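Protein LRIM1 (Anopheles gambiae, PDB 3O53) forms a heterodimeric complex with the leucine-rich repeat protein APL1C that regulates complement-like immunity in the mosquito, this chain being its leucine-rich repeat domain. Local coordinates at residues 151-157 / 175-181; 193-197 / 215-220; 205-211 / 228-234. One frame throughout, in Å; residues are numbered along the deposited sequence.

Contact 1. Residues 151-157 / 175-181; sequences LKLNEID and NLQYNFI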
loop_
_atom_site.group_PDB
_atom_site.type_symbol
_atom_site.label_atom_id
_atom_site.label_comp_id
_atom_site.label_asym_id
_atom_site.label_seq_id
_atom_site.Cartn_x
_atom_site.Cartn_y
_atom_site.Cartn_z
ATOM N N LEU A 151 -0.802 -0.454 -1.100
ATOM C CA LEU A 151 -2.131 -0.050 -1.550
ATOM C C LEU A 151 -2.077 0.622 -2.919
ATOM O O LEU A 151 -2.967 1.381 -3.273
ATOM C CB LEU A 151 -2.785 0.892 -0.529
ATOM C CG LEU A 151 -3.305 0.205 0.734
ATOM C CD1 LEU A 151 -3.454 1.188 1.896
ATOM C CD2 LEU A 151 -4.638 -0.494 0.449
ATOM N N LYS A 152 -1.043 0.331 -3.698
ATOM C CA LYS A 152 -0.915 0.942 -5.018
ATOM C C LYS A 152 -2.059 0.545 -5.948
ATOM O O LYS A 152 -2.683 -0.505 -5.772
ATOM C CB LYS A 152 0.434 0.576 -5.654
ATOM C CG LYS A 152 0.528 -0.842 -6.216
ATOM C CD LYS A 152 1.796 -0.958 -7.089
ATOM C CE LYS A 152 2.087 -2.387 -7.521
ATOM N NZ LYS A 152 2.624 -3.201 -6.393
ATOM N N LEU A 153 -2.315 1.381 -6.951
ATOM C CA LEU A 153 -3.357 1.119 -7.948
ATOM C C LEU A 153 -4.720 0.929 -7.304
ATOM O O LEU A 153 -5.503 0.085 -7.720
ATOM C CB LEU A 153 -3.025 -0.113 -8.808
ATOM C CG LEU A 153 -1.812 0.015 -9.742
ATOM C CD1 LEU A 153 -1.530 -1.309 -10.451
ATOM C CD2 LEU A 153 -2.025 1.130 -10.767
ATOM N N ASN A 154 -5.011 1.704 -6.278
ATOM C CA ASN A 154 -6.368 1.721 -5.761
ATOM C C ASN A 154 -7.007 3.070 -6.076
ATOM O O ASN A 154 -6.559 3.774 -6.975
ATOM C CB ASN A 154 -6.387 1.359 -4.268
ATOM C CG ASN A 154 -6.357 -0.146 -4.048
ATOM O OD1 ASN A 154 -7.375 -0.825 -4.180
ATOM N ND2 ASN A 154 -5.188 -0.676 -3.723
ATOM N N GLU A 155 -8.075 3.418 -5.377
ATOM C CA GLU A 155 -8.800 4.637 -5.692
ATOM C C GLU A 155 -8.869 5.576 -4.494
ATOM O O GLU A 155 -9.860 6.286 -4.300
ATOM C CB GLU A 155 -10.205 4.279 -6.162
ATOM C CG GLU A 155 -10.215 3.534 -7.485
ATOM C CD GLU A 155 -11.564 2.926 -7.801
ATOM O OE1 GLU A 155 -12.554 3.294 -7.134
ATOM O OE2 GLU A 155 -11.633 2.080 -8.716
ATOM N N ILE A 156 -7.817 5.583 -3.692
ATOM C CA ILE A 156 -7.805 6.406 -2.490
ATOM C C ILE A 156 -7.741 7.916 -2.821
ATOM O O ILE A 156 -6.983 8.350 -3.674
ATOM C CB ILE A 156 -6.657 5.961 -1.551
ATOM C CG1 ILE A 156 -6.914 4.509 -1.113
ATOM C CG2 ILE A 156 -6.556 6.883 -0.324
ATOM C CD1 ILE A 156 -5.679 3.815 -0.562
ATOM N N ASP A 157 -8.568 8.701 -2.142
ATOM C CA ASP A 157 -8.721 10.117 -2.455
ATOM C C ASP A 157 -7.963 10.994 -1.469
ATOM O O ASP A 157 -7.518 12.090 -1.809
ATOM C CB ASP A 157 -10.214 10.487 -2.431
ATOM C CG ASP A 157 -10.520 11.712 -3.253
ATOM O OD1 ASP A 157 -10.118 11.751 -4.434
ATOM O OD2 ASP A 157 -11.161 12.637 -2.722
ATOM N N ASN A 175 3.186 1.918 0.420
ATOM C CA ASN A 175 3.073 2.210 -1.008
ATOM C C ASN A 175 1.668 2.693 -1.309
ATOM O O ASN A 175 0.707 1.964 -1.116
ATOM C CB ASN A 175 3.357 0.957 -1.842
ATOM C CG ASN A 175 3.667 1.269 -3.311
ATOM O OD1 ASN A 175 3.315 2.338 -3.851
ATOM N ND2 ASN A 175 4.338 0.313 -3.965
ATOM N N LEU A 176 1.552 3.924 -1.776
ATOM C CA LEU A 176 0.252 4.513 -2.060
ATOM C C LEU A 176 0.284 5.091 -3.468
ATOM O O LEU A 176 -0.526 5.940 -3.813
ATOM C CB LEU A 176 -0.069 5.617 -1.039
ATOM C CG LEU A 176 -0.453 5.130 0.358
ATOM C CD1 LEU A 176 -0.284 6.239 1.386
ATOM C CD2 LEU A 176 -1.889 4.601 0.352
ATOM N N GLN A 177 1.238 4.626 -4.270
ATOM C CA GLN A 177 1.429 5.138 -5.625
ATOM C C GLN A 177 0.227 4.790 -6.505
ATOM O O GLN A 177 -0.428 3.773 -6.306
ATOM C CB GLN A 177 2.728 4.576 -6.246
ATOM C CG GLN A 177 2.504 3.312 -7.051
ATOM C CD GLN A 177 3.704 2.378 -7.106
ATOM O OE1 GLN A 177 4.219 1.957 -6.076
ATOM N NE2 GLN A 177 4.123 2.013 -8.318
ATOM N N TYR A 178 -0.067 5.654 -7.472
ATOM C CA TYR A 178 -1.148 5.407 -8.423
ATOM C C TYR A 178 -2.514 5.295 -7.750
ATOM O O TYR A 178 -3.324 4.420 -8.063
ATOM C CB TYR A 178 -0.853 4.158 -9.255
ATOM C CG TYR A 178 0.198 4.406 -10.315
ATOM C CD1 TYR A 178 -0.026 5.333 -11.317
ATOM C CD2 TYR A 178 1.406 3.715 -10.316
ATOM C CE1 TYR A 178 0.921 5.577 -12.292
ATOM C CE2 TYR A 178 2.367 3.953 -11.302
ATOM C CZ TYR A 178 2.108 4.888 -12.285
ATOM O OH TYR A 178 3.018 5.156 -13.278
ATOM N N ASN A 179 -2.764 6.191 -6.812
ATOM C CA ASN A 179 -4.108 6.400 -6.330
ATOM C C ASN A 179 -4.519 7.778 -6.831
ATOM O O ASN A 179 -4.001 8.243 -7.851
ATOM C CB ASN A 179 -4.151 6.279 -4.808
ATOM C CG ASN A 179 -4.204 4.833 -4.343
ATOM O OD1 ASN A 179 -5.270 4.243 -4.245
ATOM N ND2 ASN A 179 -3.043 4.262 -4.037
ATOM N N PHE A 180 -5.431 8.444 -6.137
ATOM C CA PHE A 180 -5.850 9.770 -6.576
ATOM C C PHE A 180 -5.802 10.740 -5.412
ATOM O O PHE A 180 -6.643 11.633 -5.293
ATOM C CB PHE A 180 -7.245 9.682 -7.197
ATOM C CG PHE A 180 -7.286 8.795 -8.393
ATOM C CD1 PHE A 180 -6.939 9.284 -9.639
ATOM C CD2 PHE A 180 -7.597 7.449 -8.266
ATOM C CE1 PHE A 180 -6.923 8.451 -10.756
ATOM C CE2 PHE A 180 -7.588 6.610 -9.378
ATOM C CZ PHE A 180 -7.248 7.117 -10.624
ATOM N N ILE A 181 -4.792 10.560 -4.563
ATOM C CA ILE A 181 -4.687 11.305 -3.311
ATOM C C ILE A 181 -4.447 12.791 -3.571
ATOM O O ILE A 181 -3.437 13.169 -4.159
ATOM C CB ILE A 181 -3.554 10.726 -2.432
ATOM C CG1 ILE A 181 -3.921 9.299 -2.004
ATOM C CG2 ILE A 181 -3.311 11.604 -1.213
ATOM C CD1 ILE A 181 -2.711 8.437 -1.666
HETATM O O HOH W 1 -8.786 12.986 -6.199
#
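Leu151 N donates a hydrogen bond to Asn175 O, and from there two successive turns run side by side through the asparagine ladder of the leucine-rich repeat solenoid. Leu151 O is gripped by two amides from opposite faces of its carbonyl plane: Asn179 ND2 of the next turn at 3.0 Å, nearly straight at 174°, and Asn154 ND2 of its own, which also donates to Leu127 O of the preceding turn. In the same way Asn179 ND2 also donates to Leu176 O, so one amide nitrogen ties two turns together. Lys152 CB lies alongside Gln177 CG, while the lysine ammonium pairs with Asp150. Leu153 N bonds to Gln177 O at 3.1 Å, and its CD2 branch rests 3.6 Å from Tyr178 CB, the two side chains pointing the same way. Glu155 CA meets the edge of the Phe180 ring, 4.0 Å from CD2. Ile156 crosses Leu176 at about a right angle, its CD1 4.0 Å from Leu176 CD2; the CG2 methyl of Ile156 lies alongside Ile181 CG1, and Ile156 O accepts from Phe180 N. At Asp157 a water closes the edge, donating to Asp157 OD1 and, at 2.7 Å, to Phe180 O.

Contact 2. Residues 193-197 / 215-220; sequences LKTLD and GVTWIS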
loop_
_atom_site.group_PDB
_atom_site.type_symbol
_atom_site.label_atom_id
_atom_site.label_comp_id
_atom_site.label_asym_id
_atom_site.label_seq_id
_atom_site.Cartn_x
_atom_site.Cartn_y
_atom_site.Cartn_z
ATOM N N LEU A 193 9.661 3.678 9.637
ATOM C CA LEU A 193 9.304 3.826 8.228
ATOM C C LEU A 193 10.565 3.969 7.380
ATOM O O LEU A 193 11.358 4.880 7.589
ATOM C CB LEU A 193 8.397 5.040 8.032
ATOM C CG LEU A 193 7.775 5.184 6.637
ATOM C CD1 LEU A 193 6.888 3.984 6.345
ATOM C CD2 LEU A 193 6.985 6.494 6.521
ATOM N N LYS A 194 10.756 3.049 6.441
ATOM C CA LYS A 194 11.885 3.119 5.514
ATOM C C LYS A 194 11.521 3.715 4.161
ATOM O O LYS A 194 12.310 4.448 3.575
ATOM C CB LYS A 194 12.470 1.726 5.307
ATOM C CG LYS A 194 13.334 1.252 6.460
ATOM C CD LYS A 194 13.845 -0.160 6.230
ATOM C CE LYS A 194 13.053 -1.180 7.026
ATOM N NZ LYS A 194 13.281 -1.032 8.493
ATOM N N THR A 195 10.343 3.383 3.639
ATOM C CA THR A 195 9.974 3.863 2.315
ATOM C C THR A 195 8.537 4.378 2.287
ATOM O O THR A 195 7.640 3.789 2.880
ATOM C CB THR A 195 10.156 2.768 1.237
ATOM O OG1 THR A 195 9.064 1.848 1.282
ATOM C CG2 THR A 195 11.460 2.013 1.452
ATOM N N LEU A 196 8.343 5.497 1.598
ATOM C CA LEU A 196 7.017 6.050 1.387
ATOM C C LEU A 196 6.875 6.387 -0.081
ATOM O O LEU A 196 7.589 7.244 -0.588
ATOM C CB LEU A 196 6.834 7.311 2.236
ATOM C CG LEU A 196 5.531 8.081 2.048
ATOM C CD1 LEU A 196 4.335 7.201 2.401
ATOM C CD2 LEU A 196 5.563 9.348 2.905
ATOM N N ASP A 197 5.955 5.716 -0.763
ATOM C CA ASP A 197 5.735 5.978 -2.178
ATOM C C ASP A 197 4.373 6.624 -2.383
ATOM O O ASP A 197 3.334 5.982 -2.218
ATOM C CB ASP A 197 5.842 4.675 -2.973
ATOM C CG ASP A 197 5.966 4.915 -4.467
ATOM O OD1 ASP A 197 5.822 6.087 -4.891
ATOM O OD2 ASP A 197 6.199 3.940 -5.220
ATOM N N GLY A 215 12.216 10.380 8.708
ATOM C CA GLY A 215 13.274 9.395 8.884
ATOM C C GLY A 215 13.446 8.385 7.757
ATOM O O GLY A 215 14.264 7.479 7.866
ATOM N N VAL A 216 12.696 8.535 6.670
ATOM C CA VAL A 216 12.719 7.540 5.598
ATOM C C VAL A 216 14.036 7.513 4.839
ATOM O O VAL A 216 14.787 8.485 4.831
ATOM C CB VAL A 216 11.595 7.775 4.561
ATOM C CG1 VAL A 216 10.235 7.567 5.204
ATOM C CG2 VAL A 216 11.713 9.172 3.966
ATOM N N THR A 217 14.289 6.375 4.199
ATOM C CA THR A 217 15.412 6.204 3.294
ATOM C C THR A 217 14.997 6.544 1.871
ATOM O O THR A 217 15.779 7.070 1.091
ATOM C CB THR A 217 15.891 4.736 3.332
ATOM O OG1 THR A 217 16.296 4.409 4.668
ATOM C CG2 THR A 217 17.053 4.510 2.377
ATOM N N TRP A 218 13.744 6.251 1.539
ATOM C CA TRP A 218 13.272 6.345 0.165
ATOM C C TRP A 218 11.912 7.030 0.196
ATOM O O TRP A 218 11.025 6.595 0.922
ATOM C CB TRP A 218 13.151 4.924 -0.395
ATOM C CG TRP A 218 12.937 4.760 -1.888
ATOM C CD1 TRP A 218 13.849 4.303 -2.797
ATOM C CD2 TRP A 218 11.716 4.971 -2.621
ATOM N NE1 TRP A 218 13.283 4.251 -4.052
ATOM C CE2 TRP A 218 11.978 4.647 -3.969
ATOM C CE3 TRP A 218 10.437 5.420 -2.266
ATOM C CZ2 TRP A 218 11.006 4.758 -4.966
ATOM C CZ3 TRP A 218 9.468 5.524 -3.258
ATOM C CH2 TRP A 218 9.757 5.195 -4.591
ATOM N N ILE A 219 11.758 8.119 -0.555
ATOM C CA ILE A 219 10.461 8.760 -0.669
ATOM C C ILE A 219 10.267 9.298 -2.080
ATOM O O ILE A 219 11.190 9.851 -2.676
ATOM C CB ILE A 219 10.282 9.898 0.354
ATOM C CG1 ILE A 219 8.898 10.544 0.195
ATOM C CG2 ILE A 219 11.353 10.961 0.182
ATOM C CD1 ILE A 219 8.588 11.578 1.249
ATOM N N SER A 220 9.059 9.133 -2.608
ATOM C CA SER A 220 8.719 9.701 -3.909
ATOM C C SER A 220 7.357 10.384 -3.892
ATOM O O SER A 220 6.364 9.818 -3.437
ATOM C CB SER A 220 8.712 8.622 -4.987
ATOM O OG SER A 220 8.404 9.194 -6.247
HETATM O O HOH W 2 14.781 4.906 6.972
#
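Trp218, Leu196 and Val216 bury the most surface where the parallel strands 195-197 and 218-220 pair, their axes 4.7 Å apart and 11° from parallel. Trp218 has CG anti to the backbone N (chi1 -168°), which carries the indole along the neighbouring strand: its CB touches Thr195 CG2, its six-membered ring meets Leu196 O at the edge, and CZ3 comes 3.7 Å from Asp197 CB. Carboxylate and indole planes stand 66° apart, and the Asp197 carboxylate turns to Ser199 through OD1. His241 of the next strand stacks on the same indole. Leu196 points to the other side of the strands, alongside Ile219, with CD2 4.1 Å from Ile219 CD1. Its backbone N donates to Trp218 O at 3.0 Å, and its O accepts from Ser220 N. Val216 places CG1 3.7 Å from Leu193 CD2, side chains side by side. Lys194 O receives both Thr217 N (2.8 Å) and Trp218 N, one carbonyl serving two amides where the chain enters the strand. Thr195, Asp197, Trp218 and Ser220 occupy the other face; short parallel strands stacked turn on turn, with leucine-type residues pointing into the core, typify the concave face of a leucine-rich repeat solenoid.

Contact 3. Residues 205-211 / 228-234; sequences FMGPEFQ and LIEKALR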
loop_
_atom_site.group_PDB
_atom_site.type_symbol
_atom_site.label_atom_id
_atom_site.label_comp_id
_atom_site.label_asym_id
_atom_site.label_seq_id
_atom_site.Cartn_x
_atom_site.Cartn_y
_atom_site.Cartn_z
ATOM N N PHE A 205 0.299 20.209 -2.250
ATOM C CA PHE A 205 1.082 20.787 -1.153
ATOM C C PHE A 205 1.769 19.682 -0.356
ATOM O O PHE A 205 1.114 18.790 0.172
ATOM C CB PHE A 205 0.171 21.603 -0.221
ATOM C CG PHE A 205 0.898 22.283 0.913
ATOM C CD1 PHE A 205 2.133 22.884 0.710
ATOM C CD2 PHE A 205 0.326 22.356 2.178
ATOM C CE1 PHE A 205 2.795 23.528 1.754
ATOM C CE2 PHE A 205 0.982 23.000 3.223
ATOM C CZ PHE A 205 2.223 23.585 3.006
ATOM N N MET A 206 3.092 19.734 -0.281
ATOM C CA MET A 206 3.829 18.792 0.546
ATOM C C MET A 206 3.963 19.417 1.929
ATOM O O MET A 206 4.926 20.127 2.213
ATOM C CB MET A 206 5.200 18.497 -0.080
ATOM C CG MET A 206 6.033 17.486 0.676
ATOM S SD MET A 206 7.551 17.102 -0.229
ATOM C CE MET A 206 8.280 15.831 0.818
ATOM N N GLY A 207 2.976 19.163 2.785
ATOM C CA GLY A 207 2.812 19.932 4.010
ATOM C C GLY A 207 3.523 19.360 5.222
ATOM O O GLY A 207 4.319 18.437 5.093
ATOM N N PRO A 208 3.234 19.915 6.410
ATOM C CA PRO A 208 3.879 19.554 7.685
ATOM C C PRO A 208 3.650 18.105 8.083
ATOM O O PRO A 208 4.421 17.548 8.856
ATOM C CB PRO A 208 3.206 20.486 8.704
ATOM C CG PRO A 208 2.695 21.619 7.894
ATOM C CD PRO A 208 2.287 21.032 6.577
ATOM N N GLU A 209 2.588 17.512 7.558
ATOM C CA GLU A 209 2.304 16.101 7.776
ATOM C C GLU A 209 3.500 15.228 7.381
ATOM O O GLU A 209 3.670 14.123 7.896
ATOM C CB GLU A 209 1.070 15.690 6.968
ATOM C CG GLU A 209 1.214 15.867 5.456
ATOM C CD GLU A 209 0.826 17.261 4.954
ATOM O OE1 GLU A 209 0.553 18.162 5.782
ATOM O OE2 GLU A 209 0.778 17.445 3.713
ATOM N N PHE A 210 4.334 15.724 6.473
ATOM C CA PHE A 210 5.442 14.919 5.973
ATOM C C PHE A 210 6.610 14.824 6.957
ATOM O O PHE A 210 7.570 14.093 6.723
ATOM C CB PHE A 210 5.874 15.400 4.581
ATOM C CG PHE A 210 4.963 14.903 3.489
ATOM C CD1 PHE A 210 5.170 13.658 2.904
ATOM C CD2 PHE A 210 3.865 15.651 3.091
ATOM C CE1 PHE A 210 4.311 13.178 1.907
ATOM C CE2 PHE A 210 3.003 15.184 2.100
ATOM C CZ PHE A 210 3.223 13.939 1.511
ATOM N N GLN A 211 6.520 15.524 8.077
ATOM C CA GLN A 211 7.478 15.272 9.146
ATOM C C GLN A 211 7.250 13.842 9.645
ATOM O O GLN A 211 8.153 13.220 10.200
ATOM C CB GLN A 211 7.348 16.285 10.286
ATOM C CG GLN A 211 8.598 16.357 11.179
ATOM C CD GLN A 211 9.878 16.681 10.401
ATOM O OE1 GLN A 211 9.835 17.310 9.346
ATOM N NE2 GLN A 211 11.024 16.251 10.931
ATOM N N LEU A 228 3.901 23.845 -3.740
ATOM C CA LEU A 228 4.622 24.308 -2.557
ATOM C C LEU A 228 5.050 23.163 -1.651
ATOM O O LEU A 228 4.415 22.110 -1.620
ATOM C CB LEU A 228 3.746 25.259 -1.734
ATOM C CG LEU A 228 3.294 26.546 -2.414
ATOM C CD1 LEU A 228 2.486 27.402 -1.435
ATOM C CD2 LEU A 228 4.500 27.306 -2.946
ATOM N N ILE A 229 6.115 23.410 -0.896
ATOM C CA ILE A 229 6.628 22.497 0.120
ATOM C C ILE A 229 6.718 23.257 1.433
ATOM O O ILE A 229 7.147 24.408 1.452
ATOM C CB ILE A 229 8.063 22.022 -0.220
ATOM C CG1 ILE A 229 8.083 21.286 -1.557
ATOM C CG2 ILE A 229 8.619 21.127 0.901
ATOM C CD1 ILE A 229 9.499 20.933 -2.061
ATOM N N GLU A 230 6.333 22.612 2.527
ATOM C CA GLU A 230 6.423 23.216 3.854
ATOM C C GLU A 230 7.894 23.424 4.205
ATOM O O GLU A 230 8.661 22.464 4.261
ATOM C CB GLU A 230 5.745 22.310 4.892
ATOM C CG GLU A 230 6.004 22.705 6.337
ATOM C CD GLU A 230 5.569 24.134 6.633
ATOM O OE1 GLU A 230 4.372 24.443 6.457
ATOM O OE2 GLU A 230 6.423 24.944 7.037
ATOM N N LYS A 231 8.288 24.676 4.429
ATOM C CA LYS A 231 9.697 25.004 4.633
ATOM C C LYS A 231 10.250 24.430 5.940
ATOM O O LYS A 231 11.456 24.291 6.097
ATOM C CB LYS A 231 9.897 26.525 4.611
ATOM C CG LYS A 231 9.158 27.268 5.718
ATOM C CD LYS A 231 9.328 28.778 5.602
ATOM C CE LYS A 231 10.795 29.173 5.637
ATOM N NZ LYS A 231 10.979 30.647 5.719
ATOM N N ALA A 232 9.370 24.090 6.875
ATOM C CA ALA A 232 9.808 23.602 8.181
ATOM C C ALA A 232 10.182 22.117 8.160
ATOM O O ALA A 232 10.712 21.594 9.131
ATOM C CB ALA A 232 8.725 23.859 9.229
ATOM N N LEU A 233 9.899 21.435 7.057
ATOM C CA LEU A 233 10.198 20.014 6.956
ATOM C C LEU A 233 11.703 19.772 7.056
ATOM O O LEU A 233 12.495 20.522 6.497
ATOM C CB LEU A 233 9.681 19.457 5.624
ATOM C CG LEU A 233 8.172 19.278 5.454
ATOM C CD1 LEU A 233 7.869 18.812 4.032
ATOM C CD2 LEU A 233 7.622 18.279 6.485
ATOM N N ARG A 234 12.084 18.719 7.769
ATOM C CA ARG A 234 13.474 18.305 7.866
ATOM C C ARG A 234 13.572 16.796 7.667
ATOM O O ARG A 234 12.805 16.038 8.251
ATOM C CB ARG A 234 14.038 18.660 9.245
ATOM C CG ARG A 234 13.989 20.133 9.589
ATOM C CD ARG A 234 15.030 20.941 8.827
ATOM N NE ARG A 234 15.035 22.334 9.267
ATOM C CZ ARG A 234 14.254 23.286 8.760
ATOM N NH1 ARG A 234 13.403 23.012 7.779
ATOM N NH2 ARG A 234 14.323 24.521 9.232
HETATM O O HOH W 3 8.878 19.594 10.488
#
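Strands 205-206 and 228-229 run parallel, joined by Met206 N to Leu228 O (3.0 Å) and Glu230 N to Met206 O (2.9 Å); beyond the strands the first segment enters the 3-10 segment 208-211 and the second a type I turn from Glu230 to Leu233. Phe205 brings its CD1 edge 3.4 Å from Leu228 O, while one face of the ring lies over Gly207 CA of its own segment. Leu233 buries the most surface here: its CD1 meets Met206 CG obliquely, and CD2 presses against the start of Gln211, 3.4 Å from its N, and against Phe210 CB. The Met206 chain is extended, its CG lying over a face of the Phe210 ring. Glu230 bends at chi2 (57°), which brings OE1 to Pro208 CG, 3.6 Å away, the two side chains crossing at about a right angle, while OE2 uses its anti lone pair to take Ala232 N inside the turn. Beyond Leu233, Gln211 pairs its amide with the backbone of Arg234: OE1 accepts from Arg234 N on a lone pair, nearly straight at 173°, and NE2 returns a more bent bond to Arg234 O. Phe257 of helix 251-259 packs on Ile229 and Leu233, and Ile308 of helix 303-310 on Leu228. The bidentate amide-to-backbone pair thus fixes the rotation of the Gln211 amide, and a water donates to Ala232 O and, weakly, to Gln211 OE1. Inward, Leu233 packs on Met206, Phe210 and the backbone of Gly207 and Gln211, so the contact passes from polar bonds at the exposed Gln211 to an apolar, buried side.

In the fold
The three contacts come from neighbouring turns of one leucine-rich repeat solenoid. Along the chain contact 1 closes before the other two open, whereas contacts 2 and 3 interleave: strands 195-197, 205-206, 218-220 and 228-229 follow in that order. Centres lie 16 Å (1 and 2), 15 Å (2 and 3) and 20 Å (1 and 3) apart. Leu176 N reaches Asp197 O at 2.8 Å, a probable hydrogen bond linking contact 1 to contact 2; Leu196 touches Phe210 and Ile219 touches Met206. Contact 2 pairs strands of the long concave-face array, contact 3 the separate sheet 205-206/228-229, and contact 1 joins the loops between strands 146-150 and 158-160 and between 173-175 and 183-185.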